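Local coordinates for peptidoglycan-binding domain 1 (Burkholderia, PDB 5NM7), which probably degrades the peptidoglycan of the bacterial host as a phage endolysin, joining a wall-binding module to a large lysozyme-like muramidase module, at residues A[99-104]-A[252-257]; A[114-119]-A[149-154]; A[168-173]-A[194-199]. One frame throughout, in Å; residues are numbered along the deposited sequence.

Contact 1: residues A[99-104]-A[252-257]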
loop_
_atom_site.group_PDB
_atom_site.type_symbol
_atom_site.label_atom_id
_atom_site.label_comp_id
_atom_site.label_asym_id
_atom_site.label_seq_id
_atom_site.Cartn_x
_atom_site.Cartn_y
_atom_site.Cartn_z
ATOM N N GLU A 99 -1.580 7.070 0.814
ATOM C CA GLU A 99 -1.623 7.459 -0.599
ATOM C C GLU A 99 -0.325 7.253 -1.341
ATOM O O GLU A 99 -0.309 6.757 -2.477
ATOM C CB GLU A 99 -2.081 8.930 -0.730
ATOM C CG GLU A 99 -2.228 9.408 -2.176
ATOM C CD GLU A 99 -2.716 10.842 -2.293
ATOM O OE1 GLU A 99 -3.484 11.287 -1.452
ATOM O OE2 GLU A 99 -2.274 11.503 -3.238
ATOM N N VAL A 100 0.780 7.654 -0.729
ATOM C CA VAL A 100 2.047 7.657 -1.414
ATOM C C VAL A 100 2.751 6.309 -1.350
ATOM O O VAL A 100 3.368 5.878 -2.342
ATOM C CB VAL A 100 2.939 8.767 -0.843
ATOM C CG1 VAL A 100 4.305 8.706 -1.476
ATOM C CG2 VAL A 100 2.257 10.116 -1.076
ATOM N N GLU A 101 2.691 5.650 -0.191
ATOM C CA GLU A 101 3.519 4.474 0.068
ATOM C C GLU A 101 2.826 3.153 -0.206
ATOM O O GLU A 101 3.505 2.175 -0.439
ATOM C CB GLU A 101 4.009 4.450 1.494
ATOM C CG GLU A 101 4.864 5.646 1.843
ATOM C CD GLU A 101 6.238 5.613 1.210
ATOM O OE1 GLU A 101 6.558 4.721 0.407
ATOM O OE2 GLU A 101 7.072 6.523 1.544
ATOM N N SER A 102 1.516 3.135 -0.190
ATOM C CA SER A 102 0.824 1.889 -0.487
ATOM C C SER A 102 0.945 1.567 -1.977
ATOM O O SER A 102 0.917 2.450 -2.816
ATOM C CB SER A 102 -0.656 2.016 -0.151
ATOM O OG SER A 102 -1.306 0.778 -0.436
ATOM N N LYS A 103 1.010 0.273 -2.295
ATOM C CA LYS A 103 0.823 -0.171 -3.667
ATOM C C LYS A 103 -0.603 0.065 -4.159
ATOM O O LYS A 103 -0.852 -0.003 -5.381
ATOM C CB LYS A 103 1.111 -1.668 -3.783
ATOM C CG LYS A 103 2.555 -2.036 -3.519
ATOM C CD LYS A 103 3.435 -1.637 -4.697
ATOM C CE LYS A 103 4.904 -2.005 -4.509
ATOM N NZ LYS A 103 5.618 -1.068 -3.595
ATOM N N GLY A 104 -1.530 0.314 -3.250
ATOM C CA GLY A 104 -2.935 0.541 -3.577
ATOM C C GLY A 104 -3.667 -0.763 -3.352
ATOM O O GLY A 104 -4.109 -1.054 -2.223
ATOM N N VAL A 252 8.565 14.637 -1.411
ATOM C CA VAL A 252 7.688 15.712 -1.765
ATOM C C VAL A 252 6.276 15.254 -2.008
ATOM O O VAL A 252 5.339 15.965 -1.720
ATOM C CB VAL A 252 8.228 16.478 -2.996
ATOM C CG1 VAL A 252 7.322 17.663 -3.307
ATOM C CG2 VAL A 252 9.637 16.972 -2.722
ATOM N N LYS A 253 6.088 14.031 -2.525
ATOM C CA LYS A 253 4.734 13.513 -2.618
ATOM C C LYS A 253 4.055 13.382 -1.266
ATOM O O LYS A 253 2.872 13.679 -1.151
ATOM C CB LYS A 253 4.708 12.158 -3.361
ATOM C CG LYS A 253 4.969 12.337 -4.854
ATOM C CD LYS A 253 5.074 10.982 -5.534
ATOM C CE LYS A 253 5.120 11.161 -7.045
ATOM N NZ LYS A 253 5.535 9.888 -7.673
ATOM N N LEU A 254 4.796 12.922 -0.257
ATOM C CA LEU A 254 4.273 12.840 1.092
ATOM C C LEU A 254 3.901 14.229 1.603
ATOM O O LEU A 254 2.801 14.421 2.102
ATOM C CB LEU A 254 5.278 12.208 2.059
ATOM C CG LEU A 254 5.423 10.688 1.893
ATOM C CD1 LEU A 254 6.700 10.198 2.550
ATOM C CD2 LEU A 254 4.213 10.011 2.469
ATOM N N GLU A 255 4.826 15.150 1.436
ATOM C CA GLU A 255 4.638 16.557 1.918
ATOM C C GLU A 255 3.409 17.181 1.320
ATOM O O GLU A 255 2.515 17.664 2.031
ATOM C CB GLU A 255 5.886 17.372 1.607
ATOM C CG GLU A 255 5.893 18.896 1.869
ATOM C CD GLU A 255 6.900 19.606 0.953
ATOM O OE1 GLU A 255 7.994 19.075 0.561
ATOM O OE2 GLU A 255 6.591 20.741 0.608
ATOM N N ARG A 256 3.293 17.087 0.003
ATOM C CA ARG A 256 2.157 17.681 -0.688
ATOM C C ARG A 256 0.834 16.950 -0.479
ATOM O O ARG A 256 -0.209 17.580 -0.347
ATOM C CB ARG A 256 2.541 17.942 -2.167
ATOM C CG ARG A 256 3.854 18.744 -2.193
ATOM C CD ARG A 256 3.987 19.775 -3.274
ATOM N NE ARG A 256 5.291 20.449 -3.147
ATOM C CZ ARG A 256 5.982 21.006 -4.144
ATOM N NH1 ARG A 256 5.533 20.986 -5.398
ATOM N NH2 ARG A 256 7.149 21.575 -3.881
ATOM N N ALA A 257 0.856 15.623 -0.314
ATOM C CA ALA A 257 -0.324 14.892 0.099
ATOM C C ALA A 257 -0.838 15.297 1.476
ATOM O O ALA A 257 -2.038 15.463 1.679
ATOM C CB ALA A 257 -0.074 13.373 0.072
#
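Val100 presses into the side of helix 250-265, each of its branches finding a different part of it. With Val100 CG1 anti to the backbone N (chi1 175°), that methyl rests between Lys253 CB, 4.0 Å away, and Leu254 CG, while Val100 CG2 lies against the backbone and comes within 3.6 Å of Lys253 O. That carbonyl is already occupied by its own helix, accepting from Ala257 N, so its meeting with the methyl is van der Waals only. The remaining apolar contacts are Val100 CB with Leu254 CD2 at 3.8 Å and Val100 CG2 with Ala257 CB at 4.2 Å. Lys253 contributes the base of its chain, its amino end leading away.

Polar side chains take part without any hydrogen bond passing between the two segments. Glu101 bends at its second torsion (chi2 -72°), which carries OE2 to 3.8 Å from Leu254 CD1, the two side chains crossing at about a right angle; OE2 itself is bonded to Asn241 ND2. Glu99, by contrast, stretches out straight across to helix 250-265. Its OE1 passes 4.3 Å from Ala257 CB and bonds to Tyr261 OH, and its OE2 forms a salt bridge with Arg260.

The contact joins the C-terminal end of helix 91-101 to helix 250-265; Leu254 also packs on Val97 and on Trp233 and Phe236 of helix 233-241, making a three-helix junction within the N-acetylmuramidase module.

Contact 2: residues A[114-119]-A[149-154]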
loop_
_atom_site.group_PDB
_atom_site.type_symbol
_atom_site.label_atom_id
_atom_site.label_comp_id
_atom_site.label_asym_id
_atom_site.label_seq_id
_atom_site.Cartn_x
_atom_site.Cartn_y
_atom_site.Cartn_z
ATOM N N VAL A 114 -0.143 -9.230 -2.892
ATOM C CA VAL A 114 0.954 -8.766 -3.723
ATOM C C VAL A 114 2.266 -9.060 -2.993
ATOM O O VAL A 114 2.357 -8.832 -1.788
ATOM C CB VAL A 114 0.803 -7.264 -4.048
ATOM C CG1 VAL A 114 1.989 -6.780 -4.854
ATOM C CG2 VAL A 114 -0.482 -7.043 -4.847
ATOM N N ILE A 115 3.211 -9.641 -3.712
ATOM C CA ILE A 115 4.503 -10.048 -3.142
ATOM C C ILE A 115 5.638 -9.677 -4.032
ATOM O O ILE A 115 5.477 -9.463 -5.236
ATOM C CB ILE A 115 4.582 -11.574 -2.846
ATOM C CG1 ILE A 115 4.280 -12.389 -4.100
ATOM C CG2 ILE A 115 3.658 -11.951 -1.726
ATOM C CD1 ILE A 115 4.779 -13.793 -4.018
ATOM N N LEU A 116 6.832 -9.620 -3.436
ATOM C CA LEU A 116 8.070 -9.581 -4.181
ATOM C C LEU A 116 9.076 -10.416 -3.437
ATOM O O LEU A 116 9.356 -10.175 -2.252
ATOM C CB LEU A 116 8.605 -8.156 -4.371
ATOM C CG LEU A 116 9.689 -7.994 -5.439
ATOM C CD1 LEU A 116 9.089 -8.184 -6.831
ATOM C CD2 LEU A 116 10.323 -6.610 -5.350
ATOM N N TYR A 117 9.574 -11.447 -4.108
ATOM C CA TYR A 117 10.538 -12.347 -3.515
ATOM C C TYR A 117 11.968 -11.822 -3.738
ATOM O O TYR A 117 12.278 -11.345 -4.829
ATOM C CB TYR A 117 10.337 -13.740 -4.121
ATOM C CG TYR A 117 11.447 -14.695 -3.754
ATOM C CD1 TYR A 117 12.481 -14.922 -4.626
ATOM C CD2 TYR A 117 11.471 -15.317 -2.507
ATOM C CE1 TYR A 117 13.526 -15.754 -4.302
ATOM C CE2 TYR A 117 12.512 -16.152 -2.170
ATOM C CZ TYR A 117 13.525 -16.373 -3.081
ATOM O OH TYR A 117 14.592 -17.198 -2.773
ATOM N N GLU A 118 12.785 -11.851 -2.678
ATOM C CA GLU A 118 14.104 -11.221 -2.639
ATOM C C GLU A 118 15.177 -12.292 -2.429
ATOM O O GLU A 118 15.423 -12.741 -1.295
ATOM C CB GLU A 118 14.181 -10.203 -1.501
ATOM C CG GLU A 118 13.172 -9.053 -1.589
ATOM C CD GLU A 118 13.534 -8.010 -2.624
ATOM O OE1 GLU A 118 14.537 -8.178 -3.318
ATOM O OE2 GLU A 118 12.792 -7.006 -2.730
ATOM N N ARG A 119 15.786 -12.706 -3.535
ATOM C CA ARG A 119 16.749 -13.801 -3.538
ATOM C C ARG A 119 17.979 -13.534 -2.691
ATOM O O ARG A 119 18.578 -14.475 -2.158
ATOM C CB ARG A 119 17.178 -14.133 -4.957
ATOM C CG ARG A 119 17.922 -13.032 -5.666
ATOM C CD ARG A 119 18.272 -13.467 -7.056
ATOM N NE ARG A 119 19.053 -12.463 -7.739
ATOM C CZ ARG A 119 19.270 -12.426 -9.051
ATOM N NH1 ARG A 119 18.796 -13.387 -9.856
ATOM N NH2 ARG A 119 19.955 -11.412 -9.558
ATOM N N GLY A 149 17.789 -8.990 -7.234
ATOM C CA GLY A 149 17.064 -8.992 -8.491
ATOM C C GLY A 149 16.493 -10.338 -8.888
ATOM O O GLY A 149 16.272 -11.175 -8.037
ATOM N N GLY A 150 16.288 -10.508 -10.199
ATOM C CA GLY A 150 15.654 -11.708 -10.769
ATOM C C GLY A 150 14.138 -11.636 -10.691
ATOM O O GLY A 150 13.452 -12.614 -10.967
ATOM N N TYR A 151 13.591 -10.479 -10.335
ATOM C CA TYR A 151 12.151 -10.318 -10.139
ATOM C C TYR A 151 11.343 -10.610 -11.392
ATOM O O TYR A 151 11.727 -10.206 -12.505
ATOM C CB TYR A 151 11.798 -8.883 -9.722
ATOM C CG TYR A 151 12.623 -8.358 -8.572
ATOM C CD1 TYR A 151 12.569 -8.958 -7.321
ATOM C CD2 TYR A 151 13.474 -7.268 -8.754
ATOM C CE1 TYR A 151 13.329 -8.471 -6.261
ATOM C CE2 TYR A 151 14.236 -6.768 -7.712
ATOM C CZ TYR A 151 14.181 -7.384 -6.473
ATOM O OH TYR A 151 14.923 -6.863 -5.446
ATOM N N ALA A 152 10.195 -11.249 -11.203
ATOM C CA ALA A 152 9.216 -11.435 -12.295
ATOM C C ALA A 152 8.088 -10.428 -12.192
ATOM O O ALA A 152 7.711 -9.828 -13.176
ATOM C CB ALA A 152 8.655 -12.842 -12.264
ATOM N N GLY A 153 7.537 -10.282 -11.002
ATOM C CA GLY A 153 6.408 -9.428 -10.729
ATOM C C GLY A 153 5.059 -10.103 -10.840
ATOM O O GLY A 153 4.907 -11.122 -11.517
ATOM N N ASP A 154 4.068 -9.518 -10.174
ATOM C CA ASP A 154 2.697 -9.948 -10.269
ATOM C C ASP A 154 2.575 -11.434 -9.879
ATOM O O ASP A 154 3.289 -11.897 -9.001
ATOM C CB ASP A 154 2.144 -9.633 -11.679
ATOM C CG ASP A 154 2.341 -8.164 -12.079
ATOM O OD1 ASP A 154 2.971 -7.888 -13.117
ATOM O OD2 ASP A 154 1.875 -7.297 -11.334
HETATM O O HOH W 1 3.239 -10.074 -6.752
HETATM O O HOH W 2 14.650 -11.892 -6.095
HETATM O O HOH W 3 16.562 -9.757 -4.745
#
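Tyr151 reaches from loop to strand end and meets Glu118 through its hydroxyl: OH donates to Glu118 OE1 at 2.5 Å, on the syn lone pair, with carboxylate and ring planes 86° apart. Glu118 gets there by folding at its second torsion (chi2 -76°), which turns the carboxylate to the Tyr151 ring edge. OE1 also receives water 3, which accepts from Gly149 N. Leu116 closes on one face of the ring; with CG anti to its backbone N (chi1 -165°), CD2 stands 4.0 Å from the ring centroid in a CH-pi contact and CG is 3.6 Å from CD1 of Tyr151. Gly149 CA lies over the opposite face, and Tyr117 O is at the edge.

Strand 115-117 is an outermost strand of the small antiparallel sheet of the lysozyme-like module, paired with 176-178. The loop 149-154 runs antiparallel along its other flank without direct backbone bonding, and waters fill the gap. Water 1 links Ile115 N to Asp154 O; water 2 is gripped by Tyr117 O, Arg119 N and Gly149 O, the last at 2.6 Å.

Arg119 CG lies between the backbone N and carbonyl carbon, the chain then running extended to NE, its guanidinium flat against the Gly149-Gly150 peptide. Gly149 O sits 3.1 Å from NE of Arg119, but above the plane and at a poor angle; NE instead donates to Lys147 O and NH2 to Arg148 O.

Contact 3: residues A[168-173]-A[194-199]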
loop_
_atom_site.group_PDB
_atom_site.type_symbol
_atom_site.label_atom_id
_atom_site.label_comp_id
_atom_site.label_asym_id
_atom_site.label_seq_id
_atom_site.Cartn_x
_atom_site.Cartn_y
_atom_site.Cartn_z
ATOM N N SER A 168 13.403 -23.937 1.547
ATOM C CA SER A 168 13.036 -23.765 2.933
ATOM C C SER A 168 11.818 -22.860 3.025
ATOM O O SER A 168 11.896 -21.701 2.629
ATOM C CB SER A 168 14.186 -23.124 3.721
ATOM O OG SER A 168 13.689 -22.624 4.948
ATOM N N GLY A 169 10.726 -23.402 3.549
ATOM C CA GLY A 169 9.431 -22.721 3.583
ATOM C C GLY A 169 9.466 -21.462 4.405
ATOM O O GLY A 169 9.087 -20.403 3.918
ATOM N N ALA A 170 10.002 -21.559 5.625
ATOM C CA ALA A 170 10.080 -20.396 6.499
ATOM C C ALA A 170 10.979 -19.320 5.930
ATOM O O ALA A 170 10.606 -18.129 5.918
ATOM C CB ALA A 170 10.548 -20.799 7.903
ATOM N N CYS A 171 12.164 -19.711 5.455
ATOM C CA CYS A 171 13.113 -18.755 4.892
ATOM C C CYS A 171 12.563 -18.006 3.678
ATOM O O CYS A 171 12.748 -16.781 3.531
ATOM C CB CYS A 171 14.424 -19.434 4.537
ATOM S SG CYS A 171 15.403 -19.819 6.030
ATOM N N ALA A 172 11.880 -18.753 2.812
ATOM C CA ALA A 172 11.323 -18.152 1.596
ATOM C C ALA A 172 10.285 -17.077 1.934
ATOM O O ALA A 172 10.293 -16.021 1.298
ATOM C CB ALA A 172 10.686 -19.214 0.699
ATOM N N LEU A 173 9.423 -17.341 2.915
ATOM C CA LEU A 173 8.394 -16.368 3.342
ATOM C C LEU A 173 9.055 -15.166 3.987
ATOM O O LEU A 173 8.645 -14.034 3.752
ATOM C CB LEU A 173 7.401 -16.991 4.286
ATOM C CG LEU A 173 6.594 -18.204 3.743
ATOM C CD1 LEU A 173 5.758 -18.808 4.852
ATOM C CD2 LEU A 173 5.724 -17.877 2.543
ATOM N N PRO A 194 3.169 -14.523 15.841
ATOM C CA PRO A 194 3.565 -15.815 16.456
ATOM C C PRO A 194 4.709 -16.538 15.731
ATOM O O PRO A 194 5.566 -17.158 16.371
ATOM C CB PRO A 194 2.297 -16.670 16.376
ATOM C CG PRO A 194 1.193 -15.762 15.973
ATOM C CD PRO A 194 1.771 -14.512 15.402
ATOM N N ASP A 195 4.673 -16.498 14.392
ATOM C CA ASP A 195 5.684 -17.123 13.505
ATOM C C ASP A 195 5.478 -16.535 12.096
ATOM O O ASP A 195 4.512 -15.773 11.887
ATOM C CB ASP A 195 5.552 -18.650 13.477
ATOM C CG ASP A 195 4.135 -19.100 13.266
ATOM O OD1 ASP A 195 3.569 -18.872 12.185
ATOM O OD2 ASP A 195 3.547 -19.643 14.213
ATOM N N VAL A 196 6.336 -16.877 11.161
ATOM C CA VAL A 196 6.234 -16.312 9.796
ATOM C C VAL A 196 4.956 -16.798 9.085
ATOM O O VAL A 196 4.367 -16.070 8.299
ATOM C CB VAL A 196 7.487 -16.571 8.946
ATOM C CG1 VAL A 196 7.592 -18.030 8.515
ATOM C CG2 VAL A 196 7.518 -15.628 7.729
ATOM N N PHE A 197 4.511 -18.017 9.379
ATOM C CA PHE A 197 3.297 -18.541 8.760
ATOM C C PHE A 197 2.072 -17.786 9.187
ATOM O O PHE A 197 1.204 -17.516 8.367
ATOM C CB PHE A 197 3.178 -20.069 9.022
ATOM C CG PHE A 197 4.364 -20.820 8.523
ATOM C CD1 PHE A 197 5.420 -21.137 9.383
ATOM C CD2 PHE A 197 4.478 -21.147 7.193
ATOM C CE1 PHE A 197 6.542 -21.783 8.918
ATOM C CE2 PHE A 197 5.596 -21.809 6.720
ATOM C CZ PHE A 197 6.639 -22.111 7.582
ATOM N N ALA A 198 2.005 -17.402 10.456
ATOM C CA ALA A 198 0.885 -16.614 10.954
ATOM C C ALA A 198 0.898 -15.200 10.351
ATOM O O ALA A 198 -0.154 -14.634 10.072
ATOM C CB ALA A 198 0.885 -16.535 12.479
ATOM N N PHE A 199 2.089 -14.645 10.189
ATOM C CA PHE A 199 2.248 -13.348 9.534
ATOM C C PHE A 199 1.670 -13.398 8.111
ATOM O O PHE A 199 0.831 -12.561 7.719
ATOM C CB PHE A 199 3.707 -12.926 9.504
ATOM C CG PHE A 199 3.968 -11.721 8.696
ATOM C CD1 PHE A 199 3.705 -10.464 9.219
ATOM C CD2 PHE A 199 4.465 -11.826 7.402
ATOM C CE1 PHE A 199 3.945 -9.320 8.455
ATOM C CE2 PHE A 199 4.712 -10.679 6.654
ATOM C CZ PHE A 199 4.449 -9.434 7.184
#
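Asp195 OD1 accepts from Ala198 N at 2.8 Å, met nearly head-on down its C-O bond, and this N-cap bond fixes the first turn of helix 196-205, from which Val196 and Phe197 reach Ala170 and Leu173. The other helix is capped likewise but less firmly: Ser168 OG takes Cys171 N at 3.3 Å, a weak bond. No hydrogen bond crosses between the segments; the contact is made by apolar side chains.

Leu173 is the side chain most engaged. Its CB lies 3.7 Å from Val196 CG2, and its CD1 reaches farther out to the Phe197 ring, 3.5 Å from CE2. The leucine and phenylalanine side chains cross at about a right angle, with the methyl approaching the ring obliquely. Val196 divides its branches between two residues: CG2, anti to the backbone N, goes to Leu173, whereas CG1, set between N and the carbonyl carbon (chi1 73°), lies 4.1 Å from Ala170 CB. That same CG1 also lies over one face of the Phe197 ring, toward its rim, so neighbouring residues of one helix brace each other.

Short helix 169-174 meets the first turn of helix 196-205 in the N-acetylmuramidase module, the former preceding strand 176-178 of the small sheet and the latter following that sheet. Leu173 O accepts from Trp178 NE1, tying the first helix to that strand, while Val196 also packs on Trp188.

At the outer end of the interface, Phe197 keeps its CG beside the backbone N (chi1 -57°), which swings the ring tip across to helix 169-174. There Phe197 CZ stands 4.1 Å from Ala170 CB and 3.9 Å from Ala170 N. A triethylene glycol, presumably carried over from crystallisation, is bound about 4 Å from the Leu173 side chain.

All three contacts belong to the N-acetylmuramidase range, and contact 1, joining residues far apart in sequence, brackets the other two along the chain. Contacts 1 and 2 have centres 22 Å apart and nearest atoms about 5 Å apart; strand 115-117 of the second is the next regular element after helix 91-101 of the first. Contacts 2 and 3 follow in series, their centres 17 Å apart, and touch where Tyr117 CD2 lies 4.0 Å from Ala172 O. Contact 3 is about 29 Å, centre to centre, from contact 1. A bound glycine lies about 8 Å from the Glu99 side chain, which touches Ile56, a glycine-pocket residue in the peptidoglycan-binding range.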